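Local structure of hypothetical protein (Lactobacillus plantarum, 2IAY) at residues T6-D11 with T68-T73; K25-D30 with I106-L111. The protein is of unknown function but may take part in amino-acid metabolism, and its structure suggests a new fold. All blocks are in the same frame, centred on the assembly; numbering follows the deposited sequence. Where two conformers were deposited one is given.

Interaction 1. Residues T6-D11 with T68-T73; sequences TTVKLD and TGFKMT
Val8 sets one methyl over the Phe70 ring and the other against Met72, where edge strands of two antiparallel sheets lie side by side. Strand 7-8 is outermost in a three-stranded sheet, strand 70-76 in a four-stranded one. The two segments run almost the same way, 8° apart. No hydrogen bond joins them; side chains pack on each other and on backbone. Val8 CG2 sits over one face of the Phe70 ring, displaced toward its rim. This is a CH-pi contact, and Val8 CG2 lies 3.5 Å from Phe70 CZ. The ring also meets backbone at its edge: Thr6 O is 3.5 Å from Phe70 CE1, near the ring plane. The other Val8 methyl serves Met72. With CG1 anti to the backbone N (chi1 172°), Val8 CG1 comes within 3.3 Å of Met72 O. It also packs 4.1 Å from Met72 CB. Met72, a selenomethionine, is buried and also touches Leu59 of strand 57-63. Its chain bends at the last torsion, chi3 67°, and crosses Leu10 at about a right angle. The bend places the Met72 CE methyl 4.0 Å from Leu10 CG.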
ATOM      1  N   THR A   6      -7.473 -10.364  -3.480  1.00  8.42           N
ATOM      2  CA  THR A   6      -8.487  -9.349  -3.253  0.50  9.85           C
ATOM      3  C   THR A   6      -8.359  -8.740  -1.856  1.00  9.23           C
ATOM      4  O   THR A   6      -8.848  -7.655  -1.632  1.00  9.72           O
ATOM      5  CB  THR A   6      -9.853  -9.902  -3.481  0.50 11.44           C
ATOM      6  OG1 THR A   6      -9.979 -11.071  -2.686  0.50 16.22           O
ATOM      7  CG2 THR A   6     -10.037 -10.255  -4.958  0.50 11.44           C
ATOM      8  N   THR A   7      -7.664  -9.416  -0.950  1.00  9.68           N
ATOM      9  CA  THR A   7      -7.349  -8.904   0.361  1.00  9.64           C
ATOM     10  C   THR A   7      -5.849  -9.036   0.643  1.00  9.30           C
ATOM     11  O   THR A   7      -5.202  -9.961   0.172  1.00 10.02           O
ATOM     12  CB  THR A   7      -8.087  -9.674   1.439  1.00 12.48           C
ATOM     13  OG1 THR A   7      -7.572 -11.021   1.545  1.00 17.24           O
ATOM     14  CG2 THR A   7      -9.558  -9.625   1.154  1.00 12.53           C
ATOM     15  N   VAL A   8      -5.325  -8.108   1.451  1.00  8.68           N
ATOM     16  CA  VAL A   8      -3.951  -8.129   1.922  1.00  9.72           C
ATOM     17  C   VAL A   8      -3.935  -7.744   3.377  1.00  9.87           C
ATOM     18  O   VAL A   8      -4.602  -6.807   3.785  1.00 10.54           O
ATOM     19  CB  VAL A   8      -3.022  -7.139   1.133  1.00  9.76           C
ATOM     20  CG1 VAL A   8      -1.660  -7.046   1.794  1.00 12.47           C
ATOM     21  CG2 VAL A   8      -2.962  -7.554  -0.373  1.00 11.90           C
ATOM     22  N   LYS A   9      -3.153  -8.477   4.153  1.00 10.19           N
ATOM     23  CA  LYS A   9      -2.871  -8.118   5.519  1.00 10.79           C
ATOM     24  C   LYS A   9      -1.388  -7.841   5.614  1.00 12.63           C
ATOM     25  O   LYS A   9      -0.587  -8.739   5.378  1.00 16.26           O
ATOM     26  CB  LYS A   9      -3.245  -9.251   6.480  1.00 13.68           C
ATOM     27  CG  LYS A   9      -2.964  -8.900   7.911  1.00 16.21           C
ATOM     28  CD  LYS A   9      -3.314 -10.041   8.829  1.00 21.93           C
ATOM     29  CE  LYS A   9      -4.807 -10.133   8.940  1.00 31.66           C
ATOM     30  N   LEU A  10      -1.008  -6.604   5.918  1.00 10.11           N
ATOM     31  CA  LEU A  10       0.377  -6.242   6.088  1.00  9.85           C
ATOM     32  C   LEU A  10       1.013  -7.005   7.225  1.00 10.80           C
ATOM     33  O   LEU A  10       0.344  -7.385   8.190  1.00 11.91           O
ATOM     34  CB  LEU A  10       0.539  -4.731   6.327  1.00  9.56           C
ATOM     35  CG  LEU A  10       0.038  -3.834   5.187  1.00 10.07           C
ATOM     36  CD1 LEU A  10       0.008  -2.404   5.706  1.00 10.72           C
ATOM     37  CD2 LEU A  10       0.938  -3.966   3.957  1.00 12.47           C
ATOM     38  N   ASP A  11       2.328  -7.247   7.091  1.00 10.76           N
ATOM     39  CA  ASP A  11       3.016  -7.990   8.113  1.00 11.03           C
ATOM     40  C   ASP A  11       2.789  -7.332   9.466  1.00 12.01           C
ATOM     41  O   ASP A  11       3.031  -6.130   9.673  1.00 12.57           O
ATOM     42  CB  ASP A  11       4.537  -8.037   7.812  1.00 12.69           C
ATOM     43  CG  ASP A  11       4.903  -8.920   6.671  1.00 15.53           C
ATOM     44  OD1 ASP A  11       4.076  -9.689   6.159  1.00 23.84           O
ATOM     45  OD2 ASP A  11       6.104  -8.960   6.340  1.00 16.42           O
ATOM     46  N   THR A  68      -8.735  -6.113 -10.788  1.00  7.12           N
ATOM     47  CA  THR A  68      -9.443  -7.108  -9.994  1.00  6.84           C
ATOM     48  C   THR A  68      -8.576  -7.724  -8.884  1.00  7.07           C
ATOM     49  O   THR A  68      -9.108  -8.502  -8.106  1.00  9.79           O
ATOM     50  CB  THR A  68      -9.926  -8.249 -10.879  1.00  9.43           C
ATOM     51  OG1 THR A  68      -8.782  -8.767 -11.555  1.00 11.77           O
ATOM     52  CG2 THR A  68     -11.000  -7.797 -11.842  1.00 12.49           C
ATOM     53  N   GLY A  69      -7.305  -7.360  -8.790  1.00  6.50           N
ATOM     54  CA  GLY A  69      -6.477  -7.874  -7.709  1.00  8.00           C
ATOM     55  C   GLY A  69      -5.355  -6.918  -7.400  1.00  6.98           C
ATOM     56  O   GLY A  69      -5.058  -6.047  -8.209  1.00  7.23           O
ATOM     57  N   PHE A  70      -4.761  -7.049  -6.207  1.00  6.68           N
ATOM     58  CA  PHE A  70      -3.702  -6.147  -5.796  1.00  6.91           C
ATOM     59  C   PHE A  70      -2.667  -6.876  -4.964  1.00  6.21           C
ATOM     60  O   PHE A  70      -2.842  -8.022  -4.547  1.00  7.69           O
ATOM     61  CB  PHE A  70      -4.213  -4.872  -5.093  1.00  6.71           C
ATOM     62  CG  PHE A  70      -4.563  -4.986  -3.618  1.00  6.42           C
ATOM     63  CD1 PHE A  70      -5.575  -5.820  -3.146  1.00  8.53           C
ATOM     64  CD2 PHE A  70      -3.979  -4.126  -2.700  1.00  7.15           C
ATOM     65  CE1 PHE A  70      -5.917  -5.830  -1.810  1.00  8.20           C
ATOM     66  CE2 PHE A  70      -4.331  -4.144  -1.372  1.00  7.28           C
ATOM     67  CZ  PHE A  70      -5.311  -4.989  -0.924  1.00  7.83           C
ATOM     68  N   LYS A  71      -1.573  -6.165  -4.747  1.00  7.34           N
ATOM     69  CA  LYS A  71      -0.498  -6.511  -3.870  1.00  7.04           C
ATOM     70  C   LYS A  71      -0.158  -5.284  -3.045  1.00  6.39           C
ATOM     71  O   LYS A  71      -0.199  -4.169  -3.544  1.00  7.51           O
ATOM     72  CB  LYS A  71       0.763  -6.920  -4.647  1.00  8.40           C
ATOM     73  CG  LYS A  71       0.572  -8.082  -5.549  1.00  9.08           C
ATOM     74  CD  LYS A  71       1.706  -8.211  -6.550  1.00  9.76           C
ATOM     75  CE  LYS A  71       1.556  -9.431  -7.434  1.00 11.00           C
ATOM     76  NZ  LYS A  71       2.745  -9.658  -8.335  1.00 12.33           N
HETATM   77  N   MSE A  72       0.195  -5.479  -1.771  1.00  6.18           N
HETATM   78  CA  MSE A  72       0.589  -4.371  -0.933  1.00  6.99           C
HETATM   79  C   MSE A  72       1.539  -4.879   0.127  1.00  7.91           C
HETATM   80  O   MSE A  72       1.308  -5.930   0.719  1.00  9.91           O
HETATM   81  CB  MSE A  72      -0.616  -3.698  -0.319  1.00  8.48           C
HETATM   82  CG  MSE A  72      -0.275  -2.448   0.485  1.00  7.19           C
HETATM   83 SE   MSE A  72      -1.888  -1.522   1.102  0.75 13.74          SE
HETATM   84  CE  MSE A  72      -2.487  -2.873   2.300  1.00 12.12           C
ATOM     85  N   THR A  73       2.621  -4.162   0.339  1.00  7.45           N
ATOM     86  CA  THR A  73       3.681  -4.579   1.258  0.50  8.90           C
ATOM     87  C   THR A  73       4.318  -3.389   1.962  1.00  7.87           C
ATOM     88  O   THR A  73       4.310  -2.289   1.460  1.00  8.71           O
ATOM     89  CB  THR A  73       4.800  -5.350   0.507  0.50 10.15           C
ATOM     90  OG1 THR A  73       5.290  -4.568  -0.585  0.50 12.06           O
ATOM     91  CG2 THR A  73       4.292  -6.712  -0.033  0.50 11.90           C
TER

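Interaction 2. Residues K25-D30 with I106-L111; sequences KYTLMD and IERDIL
Arg108 NH2 is held by Asp30 OD2 and by a water. The salt bridge from Arg108 NH2 to Asp30 OD2 is 3.2 Å long and fairly straight, with an N-H...O angle of 164°. The acceptor lies in the guanidinium plane, but the bond meets the carboxylate on its anti side, tilted 29° out of the carboxylate plane, and the two planes are 67° apart. The water accepts a shorter bond, 2.8 Å from Arg108 NH2. Arg108 was modelled in two conformers, so this bridge may not always be made. Its chain folds at chi2 and chi3, which brings the guanidinium back over Thr27. Thr27 CG2 then lies over one face of that group. The same methyl is 3.3 Å from Arg108 O. Deeper in, Leu28 CD2 packs 3.9 Å from Ile110 CG2, and Ile110 CD1 lies 4.1 Å from Thr27 CG2. With Ile110 cut back to an alanine, the branches that meet Leu28 and Thr27 are lost, and a gap is likely to open between helix 25-30 and the turn. Residues 106-111 carry the chain from the end of helix 92-107 into strand 111-113. Short helix 25-30 packs against this turn. Leu28 reaches on to Phe41 of strand 41-47 and Val63 of strand 57-63, while Ile110 touches Phe105 of helix 92-107.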
ATOM      1  N   LYS A  25      -9.869   3.133 -12.700  1.00  7.76           N
ATOM      2  CA  LYS A  25      -8.614   3.605 -13.302  1.00  7.69           C
ATOM      3  C   LYS A  25      -8.362   5.067 -12.977  1.00  6.91           C
ATOM      4  O   LYS A  25      -7.273   5.428 -12.512  1.00  6.93           O
ATOM      5  CB  LYS A  25      -8.709   3.420 -14.849  1.00  6.98           C
ATOM      6  CG  LYS A  25      -7.596   4.071 -15.638  1.00  7.41           C
ATOM      7  CD  LYS A  25      -7.868   4.107 -17.140  1.00  8.28           C
ATOM      8  CE  LYS A  25      -6.702   4.745 -17.856  1.00  8.09           C
ATOM      9  NZ  LYS A  25      -6.905   4.711 -19.307  1.00  9.98           N
ATOM     10  N   TYR A  26      -9.339   5.930 -13.238  1.00  6.83           N
ATOM     11  CA  TYR A  26      -9.079   7.356 -13.106  1.00  7.68           C
ATOM     12  C   TYR A  26      -8.929   7.736 -11.641  1.00  8.33           C
ATOM     13  O   TYR A  26      -8.241   8.694 -11.335  1.00  8.54           O
ATOM     14  CB  TYR A  26     -10.166   8.220 -13.786  1.00  8.93           C
ATOM     15  CG  TYR A  26     -10.232   8.037 -15.296  1.00 12.00           C
ATOM     16  CD1 TYR A  26      -9.108   7.947 -16.083  1.00 13.59           C
ATOM     17  CD2 TYR A  26     -11.478   7.961 -15.917  1.00 14.97           C
ATOM     18  CE1 TYR A  26      -9.239   7.750 -17.494  1.00 15.01           C
ATOM     19  CE2 TYR A  26     -11.620   7.824 -17.228  1.00 18.09           C
ATOM     20  CZ  TYR A  26     -10.527   7.706 -18.005  1.00 17.60           C
ATOM     21  OH  TYR A  26     -10.786   7.548 -19.352  1.00 22.57           O
ATOM     22  N   THR A  27      -9.612   7.029 -10.745  1.00  7.23           N
ATOM     23  CA  THR A  27      -9.453   7.277  -9.327  1.00  7.88           C
ATOM     24  C   THR A  27      -8.057   6.858  -8.846  1.00  7.78           C
ATOM     25  O   THR A  27      -7.391   7.591  -8.090  1.00  8.32           O
ATOM     26  CB  THR A  27     -10.551   6.616  -8.527  1.00  8.63           C
ATOM     27  OG1 THR A  27     -11.787   7.073  -9.049  1.00  9.67           O
ATOM     28  CG2 THR A  27     -10.462   6.989  -7.021  1.00 11.60           C
ATOM     29  N   LEU A  28      -7.587   5.697  -9.298  1.00  7.91           N
ATOM     30  CA  LEU A  28      -6.208   5.284  -8.989  1.00  7.68           C
ATOM     31  C   LEU A  28      -5.232   6.382  -9.400  1.00  7.58           C
ATOM     32  O   LEU A  28      -4.328   6.774  -8.652  1.00  7.99           O
ATOM     33  CB  LEU A  28      -5.844   3.949  -9.641  1.00  8.07           C
ATOM     34  CG  LEU A  28      -6.537   2.728  -9.044  1.00  7.49           C
ATOM     35  CD1 LEU A  28      -6.296   1.557  -9.952  1.00 10.73           C
ATOM     36  CD2 LEU A  28      -6.048   2.407  -7.631  1.00  8.84           C
HETATM   37  N   MSE A  29      -5.386   6.888 -10.622  1.00  8.14           N
HETATM   38  CA  MSE A  29      -4.506   7.931 -11.154  0.67  7.16           C
HETATM   39  C   MSE A  29      -4.601   9.171 -10.303  1.00  7.82           C
HETATM   40  O   MSE A  29      -3.620   9.815  -9.984  1.00  9.34           O
HETATM   41  CB  MSE A  29      -4.900   8.276 -12.607  0.67  7.71           C
HETATM   42  CG  MSE A  29      -4.573   7.129 -13.532  0.67  7.52           C
HETATM   43 SE   MSE A  29      -5.097   7.496 -15.359  0.50 14.67          SE
HETATM   44  CE  MSE A  29      -3.969   6.098 -16.178  0.67 17.29           C
ATOM     45  N   ASP A  30      -5.818   9.535  -9.938  1.00  8.64           N
ATOM     46  CA  ASP A  30      -6.056  10.725  -9.120  1.00  8.86           C
ATOM     47  C   ASP A  30      -5.388  10.638  -7.747  1.00  9.86           C
ATOM     48  O   ASP A  30      -5.008  11.655  -7.183  1.00 13.08           O
ATOM     49  CB  ASP A  30      -7.568  10.971  -8.960  1.00  9.69           C
ATOM     50  CG  ASP A  30      -7.882  12.337  -8.372  1.00 10.84           C
ATOM     51  OD1 ASP A  30      -7.368  13.327  -8.950  1.00 11.74           O
ATOM     52  OD2 ASP A  30      -8.662  12.419  -7.370  1.00 12.16           O
ATOM     53  N   ILE A 106      -9.331   4.610   1.329  1.00  7.84           N
ATOM     54  CA  ILE A 106     -10.655   4.202   1.856  1.00  7.55           C
ATOM     55  C   ILE A 106     -11.721   5.231   1.456  1.00  8.89           C
ATOM     56  O   ILE A 106     -12.792   4.888   0.984  1.00 10.52           O
ATOM     57  CB  ILE A 106     -10.605   4.030   3.363  1.00  8.21           C
ATOM     58  CG1 ILE A 106      -9.749   2.811   3.685  1.00 10.01           C
ATOM     59  CG2 ILE A 106     -12.035   3.836   3.894  1.00 10.83           C
ATOM     60  CD1 ILE A 106      -9.452   2.624   5.152  1.00 12.17           C
ATOM     61  N   GLU A 107     -11.401   6.501   1.573  1.00  8.28           N
ATOM     62  CA  GLU A 107     -12.359   7.570   1.235  1.00  9.73           C
ATOM     63  C   GLU A 107     -12.686   7.711  -0.246  1.00  9.47           C
ATOM     64  O   GLU A 107     -13.731   8.246  -0.607  1.00 12.66           O
ATOM     65  CB  GLU A 107     -11.820   8.887   1.772  1.00 11.66           C
ATOM     66  CG  GLU A 107     -11.873   8.927   3.322  1.00 14.44           C
ATOM     67  CD  GLU A 107     -13.196   8.439   3.940  1.00 20.40           C
ATOM     68  OE1 GLU A 107     -14.262   8.964   3.562  1.00 24.22           O
ATOM     69  OE2 GLU A 107     -13.167   7.506   4.795  1.00 21.22           O
ATOM     70  N   ARG A 108     -11.825   7.166  -1.092  1.00  8.53           N
ATOM     71  CA  ARG A 108     -11.973   7.290  -2.541  0.50  8.67           C
ATOM     72  C   ARG A 108     -12.261   5.955  -3.236  1.00  7.30           C
ATOM     73  O   ARG A 108     -12.070   5.815  -4.420  1.00  9.31           O
ATOM     74  CB  ARG A 108     -10.776   8.024  -3.137  0.50  8.97           C
ATOM     75  CG  ARG A 108     -10.502   9.378  -2.479  0.50 10.71           C
ATOM     76  CD  ARG A 108     -11.455  10.468  -2.929  0.50 12.23           C
ATOM     77  NE  ARG A 108     -11.143  10.858  -4.296  0.50  9.24           N
ATOM     78  CZ  ARG A 108     -11.862  10.556  -5.379  0.50  9.32           C
ATOM     79  NH1 ARG A 108     -13.051   9.930  -5.316  0.50 11.33           N
ATOM     80  NH2 ARG A 108     -11.398  10.924  -6.551  0.50 10.35           N
ATOM     81  N   ASP A 109     -12.769   4.965  -2.491  1.00  8.42           N
ATOM     82  CA  ASP A 109     -13.243   3.715  -3.103  1.00  9.03           C
ATOM     83  C   ASP A 109     -12.147   2.930  -3.797  1.00  8.57           C
ATOM     84  O   ASP A 109     -12.371   2.350  -4.852  1.00  8.98           O
ATOM     85  CB  ASP A 109     -14.461   3.946  -4.032  1.00 10.14           C
ATOM     86  CG  ASP A 109     -15.116   2.665  -4.552  1.00 10.83           C
ATOM     87  OD1 ASP A 109     -15.262   1.707  -3.784  1.00 10.99           O
ATOM     88  OD2 ASP A 109     -15.519   2.606  -5.742  1.00 12.78           O
ATOM     89  N   ILE A 110     -10.973   2.878  -3.163  1.00  7.73           N
ATOM     90  CA  ILE A 110      -9.891   2.020  -3.618  1.00  7.19           C
ATOM     91  C   ILE A 110      -9.762   0.792  -2.733  1.00  7.54           C
ATOM     92  O   ILE A 110      -9.671  -0.332  -3.255  1.00  7.95           O
ATOM     93  CB  ILE A 110      -8.553   2.794  -3.761  1.00  8.80           C
ATOM     94  CG1 ILE A 110      -8.698   3.910  -4.848  1.00 10.16           C
ATOM     95  CG2 ILE A 110      -7.396   1.838  -4.049  1.00  8.46           C
ATOM     96  CD1 ILE A 110      -7.591   4.934  -4.851  1.00 12.29           C
ATOM     97  N   LEU A 111      -9.746   1.010  -1.419  1.00  7.19           N
ATOM     98  CA  LEU A 111      -9.652  -0.068  -0.421  1.00  7.59           C
ATOM     99  C   LEU A 111     -10.799   0.050   0.570  1.00  7.89           C
ATOM    100  O   LEU A 111     -11.282   1.160   0.822  1.00  8.75           O
ATOM    101  CB  LEU A 111      -8.341   0.020   0.373  1.00  8.07           C
ATOM    102  CG  LEU A 111      -7.044  -0.137  -0.418  1.00  7.31           C
ATOM    103  CD1 LEU A 111      -5.844   0.039   0.537  1.00  8.61           C
ATOM    104  CD2 LEU A 111      -6.992  -1.500  -1.136  1.00  9.45           C
TER
HETATM  105  O   HOH W   1     -13.174  10.205  -8.625  1.00 21.43           O

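Interactions 1 and 2 have centres about 15 Å apart and meet through Leu111. Phe70 CE2 packs 3.8 Å from Leu111 CD2, and Met72 SE is 4.3 Å from Leu111 CD1. Met61 of strand 57-63 is a shared neighbour, touching Phe70 and Met72 of interaction 1 and Ile110 and Leu111 of interaction 2. Leu102 of helix 92-107 likewise touches Met72 and Leu111. The three-stranded sheet also links the two: strand 7-8 of interaction 1 and strand 111-113, entered from interaction 2, are its outermost strands, with strand 17-19 between them. Neither contact can be tied to a known active site.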